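Local coordinates for protein transcriptional regulator (Rhodococcus sp., PDB 2O0Y) that probably binds DNA as a transcription factor of the IclR family, pairing a helix-turn-helix domain with a C-terminal GAF-like domain, at residues L203-P211 against A222-F232. Residues are numbered along the deposited sequence; the frame is centred on the assembly and turned at random.
Sequences LGSSGLSFP and ALTLGGPTGRF
Ser206 meets the turn after strand 222-228 with both its side-chain atoms. Its CB sits over one face of the Phe232 ring, 3.9 Å from the centroid, a CH-pi contact. Its OG lies 2.8 Å from Thr229 OG1 in a hydrogen bond whose direction is open. Ser206 OG and Thr229 OG1 each stand beside their own backbone N, anti to the carbonyl carbon (chi1 -69° in Ser206, -67° in Thr229), and this brings them together. Ser206 OG also bonds His198 ND1. A water joins Thr229 OG1 to Gly204 N, and Thr229 N donates to Gly204 O at 3.0 Å, from above the carbonyl plane. Cutting Phe232 back to an alanine is likely to leave Ser206 CB without its aromatic cover and to open a gap beside Leu208 CB, which the ring approaches through CE2.

On the other face of the sheet, Ser209 OG and Thr224 OG1 are 2.7 Å apart and hydrogen-bonded. Ser209 OG also packs 3.2 Å from Ala222 CB. Helix 152-157 covers this face. Leu208 and Leu225 share the Phe232 face and run side by side, with CD2 of the first 4.0 Å from CD1 of the second. Helix 237-254 packs on this side, touching Phe210 and Leu225.

The backbones hold these groups in register. Ser206 with Gly227, Leu208 with Leu225, and Phe210 with Leu223 are hydrogen-bonded pairs, each with two N-H to O bonds. Phe232 N bonds Thr229 O, which ties up the short 3-10 turn. Phe232 also meets Tyr240 edge-to-face. The two strands run antiparallel at 162° as arms of a beta hairpin. They lie between strands 195-198 and 113-120 in the antiparallel sheet of the GAF-like C-terminal domain of IclR regulators.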
ATOM      1  N   LEU B 203     -19.755   7.886  26.086  1.00 31.13           N
ATOM      2  CA  LEU B 203     -20.151   8.779  27.157  1.00 30.61           C
ATOM      3  C   LEU B 203     -18.909   9.156  27.946  1.00 29.73           C
ATOM      4  O   LEU B 203     -18.103   8.289  28.237  1.00 28.55           O
ATOM      5  CB  LEU B 203     -21.148   8.071  28.083  1.00 31.12           C
ATOM      6  CG  LEU B 203     -21.864   8.861  29.185  1.00 32.20           C
ATOM      7  CD1 LEU B 203     -22.809   9.935  28.641  1.00 32.86           C
ATOM      8  CD2 LEU B 203     -22.649   7.924  30.106  1.00 31.84           C
ATOM      9  N   GLY B 204     -18.782  10.439  28.291  1.00 29.08           N
ATOM     10  CA  GLY B 204     -17.672  10.934  29.070  1.00 29.28           C
ATOM     11  C   GLY B 204     -16.462  11.332  28.253  1.00 30.11           C
ATOM     12  O   GLY B 204     -15.483  11.782  28.833  1.00 30.71           O
ATOM     13  N   SER B 205     -16.488  11.162  26.925  1.00 29.57           N
ATOM     14  CA  SER B 205     -15.354  11.579  26.081  1.00 31.14           C
ATOM     15  C   SER B 205     -15.692  12.789  25.220  1.00 30.99           C
ATOM     16  O   SER B 205     -16.875  13.036  24.926  1.00 32.41           O
ATOM     17  CB  SER B 205     -14.862  10.438  25.197  1.00 32.20           C
ATOM     18  OG  SER B 205     -15.939   9.982  24.388  1.00 39.16           O
ATOM     19  N   SER B 206     -14.676  13.588  24.883  1.00 29.63           N
ATOM     20  CA  SER B 206     -14.833  14.775  24.035  1.00 29.03           C
ATOM     21  C   SER B 206     -13.609  14.839  23.178  1.00 28.55           C
ATOM     22  O   SER B 206     -12.604  14.214  23.490  1.00 27.70           O
ATOM     23  CB  SER B 206     -14.930  16.103  24.820  1.00 28.93           C
ATOM     24  OG  SER B 206     -16.125  16.216  25.559  1.00 27.95           O
ATOM     25  N   GLY B 207     -13.685  15.611  22.106  1.00 27.14           N
ATOM     26  CA  GLY B 207     -12.565  15.668  21.174  1.00 25.75           C
ATOM     27  C   GLY B 207     -12.538  17.021  20.514  1.00 25.30           C
ATOM     28  O   GLY B 207     -13.594  17.615  20.246  1.00 26.02           O
ATOM     29  N   LEU B 208     -11.341  17.554  20.297  1.00 25.26           N
ATOM     30  CA  LEU B 208     -11.195  18.758  19.468  1.00 25.98           C
ATOM     31  C   LEU B 208     -10.228  18.345  18.356  1.00 26.43           C
ATOM     32  O   LEU B 208      -9.153  17.836  18.661  1.00 25.61           O
ATOM     33  CB  LEU B 208     -10.546  19.860  20.301  1.00 26.69           C
ATOM     34  CG  LEU B 208      -9.973  21.115  19.629  1.00 27.63           C
ATOM     35  CD1 LEU B 208     -11.072  21.966  18.941  1.00 29.00           C
ATOM     36  CD2 LEU B 208      -9.286  21.915  20.713  1.00 27.43           C
ATOM     37  N   SER B 209     -10.570  18.604  17.094  1.00 25.65           N
ATOM     38  CA  SER B 209      -9.709  18.237  15.959  1.00 25.16           C
ATOM     39  C   SER B 209      -9.476  19.406  15.010  1.00 25.53           C
ATOM     40  O   SER B 209     -10.398  20.153  14.704  1.00 26.48           O
ATOM     41  CB  SER B 209     -10.334  17.094  15.149  1.00 24.90           C
ATOM     42  OG  SER B 209      -9.355  16.444  14.311  1.00 26.25           O
ATOM     43  N   PHE B 210      -8.233  19.598  14.563  1.00 26.76           N
ATOM     44  CA  PHE B 210      -7.920  20.617  13.545  1.00 25.51           C
ATOM     45  C   PHE B 210      -7.389  19.874  12.308  1.00 25.92           C
ATOM     46  O   PHE B 210      -6.708  18.859  12.458  1.00 24.88           O
ATOM     47  CB  PHE B 210      -6.820  21.588  14.050  1.00 26.52           C
ATOM     48  CG  PHE B 210      -7.369  22.768  14.812  1.00 26.50           C
ATOM     49  CD1 PHE B 210      -7.786  22.627  16.125  1.00 27.20           C
ATOM     50  CD2 PHE B 210      -7.499  24.011  14.202  1.00 28.17           C
ATOM     51  CE1 PHE B 210      -8.325  23.718  16.849  1.00 27.80           C
ATOM     52  CE2 PHE B 210      -8.028  25.092  14.922  1.00 27.16           C
ATOM     53  CZ  PHE B 210      -8.431  24.935  16.231  1.00 27.24           C
ATOM     54  N   PRO B 211      -7.630  20.426  11.090  1.00 26.57           N
ATOM     55  CA  PRO B 211      -7.059  19.806   9.921  1.00 27.26           C
ATOM     56  C   PRO B 211      -5.557  20.057   9.847  1.00 27.82           C
ATOM     57  O   PRO B 211      -5.079  21.152  10.171  1.00 27.95           O
ATOM     58  CB  PRO B 211      -7.752  20.536   8.743  1.00 27.04           C
ATOM     59  CG  PRO B 211      -8.237  21.822   9.278  1.00 27.14           C
ATOM     60  CD  PRO B 211      -8.428  21.626  10.770  1.00 25.45           C
ATOM     61  N   ALA B 222      -5.684  14.796  10.772  1.00 26.77           N
ATOM     62  CA  ALA B 222      -6.459  15.598  11.724  1.00 27.10           C
ATOM     63  C   ALA B 222      -5.703  15.591  13.045  1.00 27.58           C
ATOM     64  O   ALA B 222      -5.463  14.527  13.629  1.00 29.68           O
ATOM     65  CB  ALA B 222      -7.815  15.002  11.879  1.00 25.68           C
ATOM     66  N   LEU B 223      -5.243  16.752  13.488  1.00 27.19           N
ATOM     67  CA  LEU B 223      -4.553  16.841  14.751  1.00 26.52           C
ATOM     68  C   LEU B 223      -5.621  16.918  15.855  1.00 27.37           C
ATOM     69  O   LEU B 223      -6.411  17.876  15.900  1.00 27.16           O
ATOM     70  CB  LEU B 223      -3.690  18.091  14.787  1.00 26.34           C
ATOM     71  CG  LEU B 223      -2.870  18.310  16.068  1.00 28.55           C
ATOM     72  CD1 LEU B 223      -1.714  17.254  16.134  1.00 25.19           C
ATOM     73  CD2 LEU B 223      -2.247  19.685  16.097  1.00 25.56           C
ATOM     74  N   THR B 224      -5.628  15.951  16.774  1.00 27.55           N
ATOM     75  CA  THR B 224      -6.775  15.794  17.625  1.00 27.66           C
ATOM     76  C   THR B 224      -6.448  15.670  19.134  1.00 29.19           C
ATOM     77  O   THR B 224      -5.616  14.861  19.505  1.00 28.15           O
ATOM     78  CB  THR B 224      -7.554  14.562  17.161  1.00 27.60           C
ATOM     79  OG1 THR B 224      -7.854  14.722  15.755  1.00 28.08           O
ATOM     80  CG2 THR B 224      -8.879  14.410  17.920  1.00 26.32           C
ATOM     81  N   LEU B 225      -7.190  16.404  19.986  1.00 29.94           N
ATOM     82  CA  LEU B 225      -7.175  16.181  21.455  1.00 29.86           C
ATOM     83  C   LEU B 225      -8.374  15.331  21.819  1.00 30.28           C
ATOM     84  O   LEU B 225      -9.446  15.586  21.329  1.00 30.52           O
ATOM     85  CB  LEU B 225      -7.337  17.516  22.184  1.00 30.45           C
ATOM     86  CG  LEU B 225      -6.353  18.654  21.965  1.00 30.13           C
ATOM     87  CD1 LEU B 225      -6.715  19.755  22.941  1.00 28.24           C
ATOM     88  CD2 LEU B 225      -4.907  18.188  22.216  1.00 29.79           C
ATOM     89  N   GLY B 226      -8.215  14.296  22.641  1.00 30.41           N
ATOM     90  CA  GLY B 226      -9.383  13.578  23.166  1.00 30.29           C
ATOM     91  C   GLY B 226      -9.154  13.375  24.626  1.00 30.04           C
ATOM     92  O   GLY B 226      -8.010  13.142  25.054  1.00 31.41           O
ATOM     93  N   GLY B 227     -10.225  13.468  25.405  1.00 29.91           N
ATOM     94  CA  GLY B 227     -10.112  13.260  26.827  1.00 28.40           C
ATOM     95  C   GLY B 227     -11.457  13.312  27.486  1.00 28.43           C
ATOM     96  O   GLY B 227     -12.480  13.317  26.813  1.00 27.09           O
ATOM     97  N   PRO B 228     -11.466  13.356  28.825  1.00 27.13           N
ATOM     98  CA  PRO B 228     -12.711  13.432  29.569  1.00 27.17           C
ATOM     99  C   PRO B 228     -13.467  14.735  29.325  1.00 27.53           C
ATOM    100  O   PRO B 228     -12.868  15.808  29.312  1.00 27.83           O
ATOM    101  CB  PRO B 228     -12.253  13.312  31.028  1.00 26.48           C
ATOM    102  CG  PRO B 228     -10.817  13.681  31.018  1.00 26.03           C
ATOM    103  CD  PRO B 228     -10.292  13.273  29.706  1.00 26.93           C
ATOM    104  N   THR B 229     -14.783  14.635  29.124  1.00 27.85           N
ATOM    105  CA  THR B 229     -15.639  15.818  28.856  1.00 27.67           C
ATOM    106  C   THR B 229     -15.488  16.881  29.948  1.00 27.27           C
ATOM    107  O   THR B 229     -15.486  18.085  29.671  1.00 26.99           O
ATOM    108  CB  THR B 229     -17.083  15.358  28.727  1.00 27.90           C
ATOM    109  OG1 THR B 229     -17.150  14.573  27.541  1.00 29.72           O
ATOM    110  CG2 THR B 229     -18.092  16.542  28.671  1.00 26.85           C
ATOM    111  N   GLY B 230     -15.263  16.432  31.172  1.00 26.31           N
ATOM    112  CA  GLY B 230     -15.154  17.330  32.309  1.00 26.07           C
ATOM    113  C   GLY B 230     -13.930  18.246  32.261  1.00 27.33           C
ATOM    114  O   GLY B 230     -13.843  19.165  33.059  1.00 25.61           O
ATOM    115  N   ARG B 231     -12.974  17.986  31.347  1.00 27.18           N
ATOM    116  CA  ARG B 231     -11.825  18.874  31.168  1.00 27.99           C
ATOM    117  C   ARG B 231     -11.986  19.794  29.957  1.00 29.84           C
ATOM    118  O   ARG B 231     -11.246  20.771  29.821  1.00 30.09           O
ATOM    119  CB  ARG B 231     -10.533  18.045  31.008  1.00 28.34           C
ATOM    120  CG  ARG B 231     -10.033  17.500  32.370  1.00 26.45           C
ATOM    121  CD  ARG B 231      -8.496  17.288  32.388  1.00 24.20           C
ATOM    122  NE  ARG B 231      -8.027  16.263  31.472  1.00 29.25           N
ATOM    123  CZ  ARG B 231      -7.841  14.987  31.817  1.00 31.63           C
ATOM    124  NH1 ARG B 231      -8.144  14.600  33.042  1.00 31.57           N
ATOM    125  NH2 ARG B 231      -7.388  14.107  30.939  1.00 29.47           N
ATOM    126  N   PHE B 232     -12.945  19.470  29.097  1.00 30.90           N
ATOM    127  CA  PHE B 232     -13.278  20.282  27.921  1.00 33.04           C
ATOM    128  C   PHE B 232     -14.394  21.213  28.313  1.00 34.40           C
ATOM    129  O   PHE B 232     -15.501  21.168  27.751  1.00 36.29           O
ATOM    130  CB  PHE B 232     -13.704  19.412  26.742  1.00 32.56           C
ATOM    131  CG  PHE B 232     -12.575  18.652  26.080  1.00 32.91           C
ATOM    132  CD1 PHE B 232     -11.961  17.581  26.717  1.00 31.69           C
ATOM    133  CD2 PHE B 232     -12.139  18.998  24.784  1.00 31.17           C
ATOM    134  CE1 PHE B 232     -10.930  16.886  26.081  1.00 29.45           C
ATOM    135  CE2 PHE B 232     -11.115  18.301  24.166  1.00 30.76           C
ATOM    136  CZ  PHE B 232     -10.529  17.250  24.821  1.00 32.38           C
TER
HETATM  137  O   HOH W   1     -19.634  13.337  27.405  1.00 30.11           O